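PDB 3ING: homoserine dehydrogenase from Thermoplasma acidophilum, which probably catalyses the NADPH-dependent step that yields L-homoserine on the pathways from L-aspartate to threonine and methionine. Local coordinates for residues A[12-24]-A[306-318]. Residues are numbered along the deposited sequence; the frame is centred on the assembly and turned at random.
Sequences TGNVGLNVLRIID and PYETAGAVVNDIL. With NDP (NADPH dihydro-nicotinamide-adenine-dinucleotide phosphate), chain C.
I22 sets its CG1 opposite its own carbonyl carbon (chi1 -68°), and an extended chi2 carries CD1 over one face of the Y307 ring. The Y307 ring lies there because its CG stands anti to the backbone N (chi1 178°). The result is a CH-pi contact, with I22 CD1 4.2 Å from the Y307 ring centroid. I22 is a knob in the hole formed by Y307, A310, G311 and V314. Its CD1 comes to 3.5 Å from G311 N, where there is no side chain to intervene. The N18 amide meets the edge of the same ring, its plane nearly perpendicular to it. A310 is the knob in the other direction, among V15, N18, V19 and I22, with its CB 3.4 Å from N18 CB. Segment 14-24 belongs to helix 14-29, the first helix of the Rossmann-type NADPH-binding domain. The axes of segments 14-24 and 306-318 cross at -61° and come within 8.0 Å. At the nucleotide end, V15 N donates a nearly straight bond of 2.9 Å to O2N of NADPH. V15 CG2 touches the nicotinamide ring and also T309 CG2, which packs against that ring too. R21 NH1 bonds N18 OD1 from above the carbonyl plane, and R21 NH2 forms a salt bridge with E62. With an alanine in place of N18, R21 NH1 is likely to lose this acceptor, and a gap would probably open beside the Y307 edge. Y307 OH bonds D292 O of the second subunit.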
loop_
_atom_site.group_PDB
_atom_site.type_symbol
_atom_site.label_atom_id
_atom_site.label_comp_id
_atom_site.label_asym_id
_atom_site.label_seq_id
_atom_site.Cartn_x
_atom_site.Cartn_y
_atom_site.Cartn_z
ATOM N N THR A 12 15.425 0.119 -22.592
ATOM C CA THR A 12 14.245 0.805 -23.133
ATOM C C THR A 12 13.365 -0.150 -23.954
ATOM O O THR A 12 12.949 0.161 -25.111
ATOM C CB THR A 12 14.662 1.987 -23.988
ATOM O OG1 THR A 12 15.800 1.604 -24.763
ATOM C CG2 THR A 12 15.045 3.165 -23.087
ATOM N N GLY A 13 13.079 -1.298 -23.342
ATOM C CA GLY A 13 12.206 -2.301 -23.933
ATOM C C GLY A 13 10.777 -2.113 -23.461
ATOM O O GLY A 13 10.331 -0.985 -23.264
ATOM N N ASN A 14 10.052 -3.210 -23.266
ATOM C CA ASN A 14 8.656 -3.158 -22.828
ATOM C C ASN A 14 8.484 -2.259 -21.621
ATOM O O ASN A 14 7.590 -1.416 -21.564
ATOM C CB ASN A 14 8.151 -4.559 -22.473
ATOM C CG ASN A 14 8.010 -5.445 -23.678
ATOM O OD1 ASN A 14 8.226 -5.000 -24.780
ATOM N ND2 ASN A 14 7.700 -6.711 -23.475
ATOM N N VAL A 15 9.349 -2.436 -20.644
ATOM C CA VAL A 15 9.194 -1.691 -19.403
ATOM C C VAL A 15 9.854 -0.307 -19.515
ATOM O O VAL A 15 9.240 0.693 -19.224
ATOM C CB VAL A 15 9.784 -2.469 -18.182
ATOM C CG1 VAL A 15 9.791 -1.590 -16.949
ATOM C CG2 VAL A 15 9.013 -3.789 -17.902
ATOM N N GLY A 16 11.117 -0.267 -19.926
ATOM C CA GLY A 16 11.842 0.992 -20.038
ATOM C C GLY A 16 11.244 2.034 -20.974
ATOM O O GLY A 16 11.228 3.227 -20.641
ATOM N N LEU A 17 10.694 1.635 -22.124
ATOM C CA LEU A 17 10.066 2.660 -22.982
ATOM C C LEU A 17 8.824 3.228 -22.277
ATOM O O LEU A 17 8.568 4.412 -22.365
ATOM C CB LEU A 17 9.743 2.112 -24.357
ATOM C CG LEU A 17 9.493 3.108 -25.482
ATOM C CD1 LEU A 17 10.649 4.121 -25.624
ATOM C CD2 LEU A 17 9.251 2.357 -26.808
ATOM N N ASN A 18 8.085 2.392 -21.549
ATOM C CA ASN A 18 6.936 2.870 -20.768
ATOM C C ASN A 18 7.356 3.751 -19.604
ATOM O O ASN A 18 6.604 4.615 -19.154
ATOM C CB ASN A 18 6.081 1.688 -20.264
ATOM C CG ASN A 18 5.114 1.176 -21.319
ATOM O OD1 ASN A 18 4.481 1.972 -21.989
ATOM N ND2 ASN A 18 5.025 -0.149 -21.478
ATOM N N VAL A 19 8.555 3.514 -19.085
ATOM C CA VAL A 19 9.074 4.385 -18.043
ATOM C C VAL A 19 9.252 5.816 -18.597
ATOM O O VAL A 19 8.817 6.806 -17.986
ATOM C CB VAL A 19 10.385 3.836 -17.415
ATOM C CG1 VAL A 19 11.104 4.931 -16.663
ATOM C CG2 VAL A 19 10.097 2.605 -16.461
ATOM N N LEU A 20 9.802 5.911 -19.804
ATOM C CA LEU A 20 9.928 7.193 -20.468
ATOM C C LEU A 20 8.550 7.804 -20.745
ATOM O O LEU A 20 8.343 8.989 -20.553
ATOM C CB LEU A 20 10.696 7.027 -21.793
ATOM C CG LEU A 20 12.190 6.709 -21.728
ATOM C CD1 LEU A 20 12.818 6.693 -23.121
ATOM C CD2 LEU A 20 12.914 7.707 -20.833
ATOM N N ARG A 21 7.603 6.997 -21.197
ATOM C CA ARG A 21 6.267 7.528 -21.484
ATOM C C ARG A 21 5.649 8.131 -20.238
ATOM O O ARG A 21 5.112 9.251 -20.288
ATOM C CB ARG A 21 5.341 6.440 -22.029
ATOM C CG ARG A 21 5.650 5.983 -23.469
ATOM C CD ARG A 21 4.656 4.945 -24.009
ATOM N NE ARG A 21 5.076 4.461 -25.327
ATOM C CZ ARG A 21 5.550 3.250 -25.601
ATOM N NH1 ARG A 21 5.656 2.315 -24.671
ATOM N NH2 ARG A 21 5.875 2.956 -26.846
ATOM N N ILE A 22 5.739 7.413 -19.117
ATOM C CA ILE A 22 5.167 7.886 -17.849
ATOM C C ILE A 22 5.855 9.145 -17.369
ATOM O O ILE A 22 5.194 10.095 -16.975
ATOM C CB ILE A 22 5.167 6.771 -16.768
ATOM C CG1 ILE A 22 4.168 5.685 -17.196
ATOM C CG2 ILE A 22 4.769 7.319 -15.367
ATOM C CD1 ILE A 22 4.138 4.426 -16.358
ATOM N N ILE A 23 7.178 9.188 -17.467
ATOM C CA ILE A 23 7.932 10.376 -17.084
ATOM C C ILE A 23 7.534 11.561 -17.949
ATOM O O ILE A 23 7.314 12.673 -17.455
ATOM C CB ILE A 23 9.482 10.145 -17.164
ATOM C CG1 ILE A 23 9.911 9.148 -16.089
ATOM C CG2 ILE A 23 10.246 11.542 -17.102
ATOM C CD1 ILE A 23 11.376 8.658 -16.155
ATOM N N ASP A 24 7.383 11.324 -19.240
ATOM C CA ASP A 24 7.049 12.399 -20.145
ATOM C C ASP A 24 5.632 12.959 -19.841
ATOM O O ASP A 24 5.417 14.187 -19.802
ATOM C CB ASP A 24 7.136 11.928 -21.578
ATOM C CG ASP A 24 7.130 13.080 -22.551
ATOM O OD1 ASP A 24 7.787 14.102 -22.263
ATOM O OD2 ASP A 24 6.480 12.952 -23.600
ATOM N N PRO A 306 3.658 -4.451 -18.638
ATOM C CA PRO A 306 4.856 -3.610 -18.588
ATOM C C PRO A 306 4.564 -2.128 -18.339
ATOM O O PRO A 306 5.411 -1.433 -17.797
ATOM C CB PRO A 306 5.503 -3.840 -19.956
ATOM C CG PRO A 306 4.403 -4.321 -20.810
ATOM C CD PRO A 306 3.498 -5.092 -19.940
ATOM N N TYR A 307 3.375 -1.652 -18.686
ATOM C CA TYR A 307 3.033 -0.259 -18.397
ATOM C C TYR A 307 2.903 -0.031 -16.870
ATOM O O TYR A 307 3.367 0.952 -16.335
ATOM C CB TYR A 307 1.765 0.143 -19.124
ATOM C CG TYR A 307 1.336 1.551 -18.828
ATOM C CD1 TYR A 307 1.974 2.633 -19.413
ATOM C CD2 TYR A 307 0.300 1.797 -17.941
ATOM C CE1 TYR A 307 1.603 3.922 -19.121
ATOM C CE2 TYR A 307 -0.101 3.080 -17.662
ATOM C CZ TYR A 307 0.567 4.135 -18.245
ATOM O OH TYR A 307 0.175 5.405 -17.924
ATOM N N GLU A 308 2.194 -0.943 -16.206
ATOM C CA GLU A 308 1.993 -0.923 -14.756
ATOM C C GLU A 308 3.276 -1.159 -14.017
ATOM O O GLU A 308 3.537 -0.541 -12.992
ATOM C CB GLU A 308 0.936 -1.954 -14.365
ATOM C CG GLU A 308 -0.450 -1.618 -14.944
ATOM C CD GLU A 308 -0.678 -2.002 -16.404
ATOM O OE1 GLU A 308 0.064 -2.813 -16.991
ATOM O OE2 GLU A 308 -1.687 -1.541 -16.941
ATOM N N THR A 309 4.119 -2.018 -14.552
ATOM C CA THR A 309 5.436 -2.229 -13.987
ATOM C C THR A 309 6.231 -0.930 -14.080
ATOM O O THR A 309 6.885 -0.530 -13.126
ATOM C CB THR A 309 6.156 -3.357 -14.767
ATOM O OG1 THR A 309 5.418 -4.590 -14.648
ATOM C CG2 THR A 309 7.631 -3.596 -14.307
ATOM N N ALA A 310 6.171 -0.259 -15.225
ATOM C CA ALA A 310 6.832 1.060 -15.399
ATOM C C ALA A 310 6.336 2.095 -14.352
ATOM O O ALA A 310 7.082 2.924 -13.837
ATOM C CB ALA A 310 6.610 1.571 -16.872
ATOM N N GLY A 311 5.066 2.014 -14.002
ATOM C CA GLY A 311 4.512 2.915 -13.015
ATOM C C GLY A 311 5.103 2.646 -11.642
ATOM O O GLY A 311 5.352 3.565 -10.899
ATOM N N ALA A 312 5.403 1.385 -11.364
ATOM C CA ALA A 312 6.074 0.976 -10.110
ATOM C C ALA A 312 7.491 1.508 -10.063
ATOM O O ALA A 312 7.944 2.068 -9.049
ATOM C CB ALA A 312 6.058 -0.597 -9.981
ATOM N N VAL A 313 8.201 1.401 -11.185
ATOM C CA VAL A 313 9.529 2.009 -11.309
ATOM C C VAL A 313 9.475 3.522 -11.044
ATOM O O VAL A 313 10.324 4.057 -10.301
ATOM C CB VAL A 313 10.197 1.722 -12.700
ATOM C CG1 VAL A 313 11.516 2.452 -12.851
ATOM C CG2 VAL A 313 10.337 0.182 -12.945
ATOM N N VAL A 314 8.485 4.219 -11.611
ATOM C CA VAL A 314 8.455 5.681 -11.453
ATOM C C VAL A 314 8.035 6.046 -10.022
ATOM O O VAL A 314 8.496 7.045 -9.486
ATOM C CB VAL A 314 7.621 6.398 -12.544
ATOM C CG1 VAL A 314 7.511 7.912 -12.255
ATOM C CG2 VAL A 314 8.250 6.178 -13.922
ATOM N N ASN A 315 7.205 5.212 -9.396
ATOM C CA ASN A 315 6.893 5.420 -7.973
ATOM C C ASN A 315 8.176 5.352 -7.152
ATOM O O ASN A 315 8.415 6.201 -6.295
ATOM C CB ASN A 315 5.885 4.404 -7.444
ATOM C CG ASN A 315 5.393 4.773 -6.077
ATOM O OD1 ASN A 315 5.799 4.182 -5.048
ATOM N ND2 ASN A 315 4.593 5.824 -6.032
ATOM N N ASP A 316 9.035 4.366 -7.443
ATOM C CA ASP A 316 10.320 4.254 -6.755
ATOM C C ASP A 316 11.174 5.505 -6.971
ATOM O O ASP A 316 11.813 5.991 -6.026
ATOM C CB ASP A 316 11.104 3.013 -7.177
ATOM C CG ASP A 316 10.708 1.743 -6.409
ATOM O OD1 ASP A 316 10.067 1.823 -5.325
ATOM O OD2 ASP A 316 11.127 0.656 -6.880
ATOM N N ILE A 317 11.214 6.011 -8.205
ATOM C CA ILE A 317 11.964 7.257 -8.502
ATOM C C ILE A 317 11.467 8.433 -7.632
ATOM O O ILE A 317 12.263 9.212 -7.057
ATOM C CB ILE A 317 11.865 7.627 -10.011
ATOM C CG1 ILE A 317 12.575 6.567 -10.879
ATOM C CG2 ILE A 317 12.443 9.048 -10.266
ATOM C CD1 ILE A 317 12.449 6.802 -12.421
ATOM N N LEU A 318 10.146 8.533 -7.508
ATOM C CA LEU A 318 9.538 9.623 -6.758
ATOM C C LEU A 318 9.754 9.423 -5.262
ATOM O O LEU A 318 10.046 10.389 -4.539
ATOM C CB LEU A 318 8.055 9.737 -7.115
ATOM C CG LEU A 318 7.839 10.157 -8.564
ATOM C CD1 LEU A 318 6.346 10.199 -8.932
ATOM C CD2 LEU A 318 8.501 11.531 -8.815
HETATM P PA NDP C . 13.017 -6.183 -22.901
HETATM O O1A NDP C . 11.770 -5.824 -23.601
HETATM O O2A NDP C . 13.788 -7.320 -23.458
HETATM O O5B NDP C . 14.012 -4.918 -22.849
HETATM C C5B NDP C . 15.337 -4.941 -22.358
HETATM C C4B NDP C . 16.047 -3.640 -22.698
HETATM O O4B NDP C . 17.396 -3.673 -22.309
HETATM C C3B NDP C . 16.106 -3.397 -24.212
HETATM O O3B NDP C . 16.209 -2.011 -24.500
HETATM C C2B NDP C . 17.365 -4.092 -24.608
HETATM O O2B NDP C . 17.932 -3.629 -25.802
HETATM C C1B NDP C . 18.243 -3.681 -23.456
HETATM N N9A NDP C . 19.375 -4.561 -23.195
HETATM C C8A NDP C . 19.526 -5.908 -23.379
HETATM N N7A NDP C . 20.765 -6.255 -22.908
HETATM C C5A NDP C . 21.364 -5.150 -22.440
HETATM C C6A NDP C . 22.617 -4.980 -21.887
HETATM N N6A NDP C . 23.314 -6.030 -21.460
HETATM N N1A NDP C . 22.919 -3.723 -21.501
HETATM C C2A NDP C . 22.080 -2.643 -21.686
HETATM N N3A NDP C . 20.820 -2.795 -22.232
HETATM C C4A NDP C . 20.507 -4.074 -22.594
HETATM O O3 NDP C . 12.707 -6.468 -21.350
HETATM P PN NDP C . 11.457 -5.908 -20.507
HETATM O O1N NDP C . 10.255 -6.745 -20.802
HETATM O O2N NDP C . 11.414 -4.429 -20.724
HETATM O O5D NDP C . 11.885 -6.227 -18.974
HETATM C C5D NDP C . 12.961 -5.435 -18.471
HETATM C C4D NDP C . 13.265 -5.865 -17.039
HETATM O O4D NDP C . 12.102 -5.652 -16.272
HETATM C C3D NDP C . 13.590 -7.328 -16.892
HETATM O O3D NDP C . 14.707 -7.571 -16.029
HETATM C C2D NDP C . 12.309 -7.942 -16.360
HETATM O O2D NDP C . 12.530 -9.102 -15.605
HETATM C C1D NDP C . 11.765 -6.809 -15.522
HETATM N N1N NDP C . 10.337 -6.896 -15.273
HETATM C C2N NDP C . 9.470 -6.957 -16.333
HETATM C C3N NDP C . 8.118 -7.223 -16.168
HETATM C C7N NDP C . 7.221 -7.129 -17.343
HETATM O O7N NDP C . 5.953 -6.651 -17.099
HETATM N N7N NDP C . 7.640 -7.364 -18.579
HETATM C C4N NDP C . 7.464 -7.115 -14.795
HETATM C C5N NDP C . 8.500 -7.010 -13.710
HETATM C C6N NDP C . 9.860 -6.887 -13.986
HETATM P P2B NDP C . 17.130 -3.548 -27.188
HETATM O O1X NDP C . 18.261 -3.222 -28.124
HETATM O O2X NDP C . 15.922 -2.566 -27.126
HETATM O O3X NDP C . 16.618 -4.939 -27.388
#